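PDB 3AK2: superoxide dismutase [Mn/Fe] from Aeropyrum pernix, which catalyses the dismutation of superoxide to oxygen and hydrogen peroxide, working as a cambialistic enzyme with either manganese or iron at its active site. Local coordinates for residues Pro160-Asp165 with Asp193-Arg198. Numbering follows the deposited sequence.
With MN (manganese (II) ion), chain E.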
loop_
_atom_site.group_PDB
_atom_site.type_symbol
_atom_site.label_atom_id
_atom_site.label_comp_id
_atom_site.label_asym_id
_atom_site.label_seq_id
_atom_site.Cartn_x
_atom_site.Cartn_y
_atom_site.Cartn_z
ATOM N N PRO A 160 -6.820 -19.238 -0.223
ATOM C CA PRO A 160 -8.114 -18.865 -0.798
ATOM C C PRO A 160 -8.843 -20.071 -1.381
ATOM O O PRO A 160 -8.268 -20.820 -2.175
ATOM C CB PRO A 160 -7.740 -17.870 -1.910
ATOM C CG PRO A 160 -6.389 -17.369 -1.539
ATOM C CD PRO A 160 -5.707 -18.552 -0.904
ATOM N N ILE A 161 -10.089 -20.270 -0.956
ATOM C CA ILE A 161 -10.927 -21.334 -1.521
ATOM C C ILE A 161 -12.109 -20.793 -2.328
ATOM O O ILE A 161 -12.668 -21.501 -3.174
ATOM C CB ILE A 161 -11.393 -22.372 -0.457
ATOM C CG1 ILE A 161 -12.312 -21.737 0.598
ATOM C CG2 ILE A 161 -10.181 -23.056 0.178
ATOM C CD1 ILE A 161 -13.029 -22.752 1.495
ATOM N N LEU A 162 -12.478 -19.542 -2.062
ATOM C CA LEU A 162 -13.515 -18.850 -2.814
ATOM C C LEU A 162 -13.169 -17.370 -2.880
ATOM O O LEU A 162 -12.956 -16.729 -1.853
ATOM C CB LEU A 162 -14.893 -19.049 -2.171
ATOM C CG LEU A 162 -16.051 -18.278 -2.817
ATOM C CD1 LEU A 162 -16.280 -18.680 -4.275
ATOM C CD2 LEU A 162 -17.325 -18.471 -2.018
ATOM N N VAL A 163 -13.118 -16.835 -4.097
ATOM C CA VAL A 163 -12.762 -15.434 -4.302
ATOM C C VAL A 163 -13.772 -14.759 -5.220
ATOM O O VAL A 163 -14.324 -15.398 -6.124
ATOM C CB VAL A 163 -11.311 -15.252 -4.873
ATOM C CG1 VAL A 163 -10.273 -15.937 -3.981
ATOM C CG2 VAL A 163 -11.200 -15.758 -6.307
ATOM N N ILE A 164 -14.025 -13.479 -4.970
ATOM C CA ILE A 164 -14.801 -12.656 -5.892
ATOM C C ILE A 164 -13.955 -11.462 -6.317
ATOM O O ILE A 164 -13.405 -10.743 -5.483
ATOM C CB ILE A 164 -16.175 -12.201 -5.318
ATOM C CG1 ILE A 164 -16.955 -11.412 -6.383
ATOM C CG2 ILE A 164 -15.996 -11.395 -4.037
ATOM C CD1 ILE A 164 -18.321 -10.883 -5.942
ATOM N N ASP A 165 -13.854 -11.272 -7.624
ATOM C CA ASP A 165 -13.123 -10.157 -8.199
ATOM C C ASP A 165 -14.019 -8.927 -8.175
ATOM O O ASP A 165 -15.103 -8.939 -8.776
ATOM C CB ASP A 165 -12.753 -10.509 -9.636
ATOM C CG ASP A 165 -11.777 -9.534 -10.261
ATOM O OD1 ASP A 165 -11.381 -8.531 -9.622
ATOM O OD2 ASP A 165 -11.399 -9.800 -11.412
ATOM N N ASP A 193 -19.310 -26.850 -5.577
ATOM C CA ASP A 193 -18.550 -28.082 -5.773
ATOM C C ASP A 193 -17.048 -27.809 -5.810
ATOM O O ASP A 193 -16.265 -28.530 -5.200
ATOM C CB ASP A 193 -18.983 -28.800 -7.055
ATOM C CG ASP A 193 -18.147 -30.041 -7.341
ATOM O OD1 ASP A 193 -18.181 -30.983 -6.523
ATOM O OD2 ASP A 193 -17.457 -30.072 -8.385
ATOM N N ASP A 194 -16.654 -26.766 -6.537
ATOM C CA ASP A 194 -15.250 -26.380 -6.613
ATOM C C ASP A 194 -14.741 -25.937 -5.243
ATOM O O ASP A 194 -13.661 -26.347 -4.818
ATOM C CB ASP A 194 -15.057 -25.268 -7.643
ATOM C CG ASP A 194 -13.614 -24.820 -7.752
ATOM O OD1 ASP A 194 -12.822 -25.497 -8.442
ATOM O OD2 ASP A 194 -13.278 -23.785 -7.145
ATOM N N VAL A 195 -15.532 -25.121 -4.551
ATOM C CA VAL A 195 -15.160 -24.645 -3.215
ATOM C C VAL A 195 -14.973 -25.818 -2.247
ATOM O O VAL A 195 -14.007 -25.852 -1.487
ATOM C CB VAL A 195 -16.179 -23.616 -2.657
ATOM C CG1 VAL A 195 -15.745 -23.113 -1.284
ATOM C CG2 VAL A 195 -16.327 -22.437 -3.611
ATOM N N GLU A 196 -15.898 -26.779 -2.293
ATOM C CA GLU A 196 -15.819 -27.987 -1.466
ATOM C C GLU A 196 -14.542 -28.783 -1.739
ATOM O O GLU A 196 -13.865 -29.228 -0.810
ATOM C CB GLU A 196 -17.062 -28.860 -1.690
ATOM C CG GLU A 196 -17.141 -30.123 -0.824
ATOM C CD GLU A 196 -17.497 -29.849 0.631
ATOM O OE1 GLU A 196 -17.923 -28.721 0.955
ATOM O OE2 GLU A 196 -17.361 -30.775 1.458
ATOM N N LYS A 197 -14.213 -28.950 -3.017
ATOM C CA LYS A 197 -12.998 -29.662 -3.402
ATOM C C LYS A 197 -11.733 -28.939 -2.933
ATOM O O LYS A 197 -10.774 -29.580 -2.497
ATOM C CB LYS A 197 -12.968 -29.909 -4.910
ATOM C CG LYS A 197 -13.905 -31.021 -5.349
ATOM C CD LYS A 197 -13.951 -31.145 -6.863
ATOM C CE LYS A 197 -14.642 -32.431 -7.300
ATOM N NZ LYS A 197 -16.013 -32.586 -6.730
ATOM N N ARG A 198 -11.748 -27.607 -2.997
ATOM C CA ARG A 198 -10.635 -26.802 -2.487
ATOM C C ARG A 198 -10.480 -26.940 -0.975
ATOM O O ARG A 198 -9.369 -27.131 -0.472
ATOM C CB ARG A 198 -10.787 -25.337 -2.898
ATOM C CG ARG A 198 -10.556 -25.151 -4.376
ATOM C CD ARG A 198 -10.715 -23.716 -4.858
ATOM N NE ARG A 198 -10.682 -23.729 -6.317
ATOM C CZ ARG A 198 -9.577 -23.739 -7.055
ATOM N NH1 ARG A 198 -8.378 -23.683 -6.486
ATOM N NH2 ARG A 198 -9.677 -23.794 -8.376
HETATM MN MN MN E . -9.931 -9.313 -12.732
HETATM O O HOH W 1 -7.538 -22.969 -3.889
HETATM O O HOH W 2 -8.855 -8.437 -11.129
#
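I161 packs against V195 and R198 of helix 192-205, and L162 adds its CD1 to V195, at the point where strand 159-165 is broken by a classic beta bulge opposite L133. The tight part is apolar. CD1 of I161 lies 3.9 Å from CG1 of V195, the two side chains crossing at about a right angle, while CG2 of I161 rests 3.9 Å from CB of R198. Branched valine suits this seam: its chi1 of -178° turns CG1 to the I161 methyl and CG2 to both CD1 of L162, at 3.8 Å, and the carbonyl O of I161.

Towards R198 the packing gives way to a looser polar side bridged by one water; beyond it, D193 and K197 pair on the helix's exposed side. The long arginine lays its methylenes along I161, with CD 3.4 Å from O of I161, a carbonyl that N85 satisfies. Its NE forms a salt bridge with OD2 of D194, one turn back, at 2.7 Å and almost exactly in the guanidinium plane. NH1 donates to the water that bonds O of P160, and also reaches O of Y210 of the second subunit. A leucine in place of R198 would probably leave D194 without its charged mate and lose both the water bridge and the bond to Y210.

Outside the contact, at the strand's far end, D165 binds manganese with H31, H79, H169 and a water. The chemistry implies a buried joint, apolar between bulge and helix, polar at R198, whose charge probably offsets that of the D194 carboxylate, which N85 also bonds.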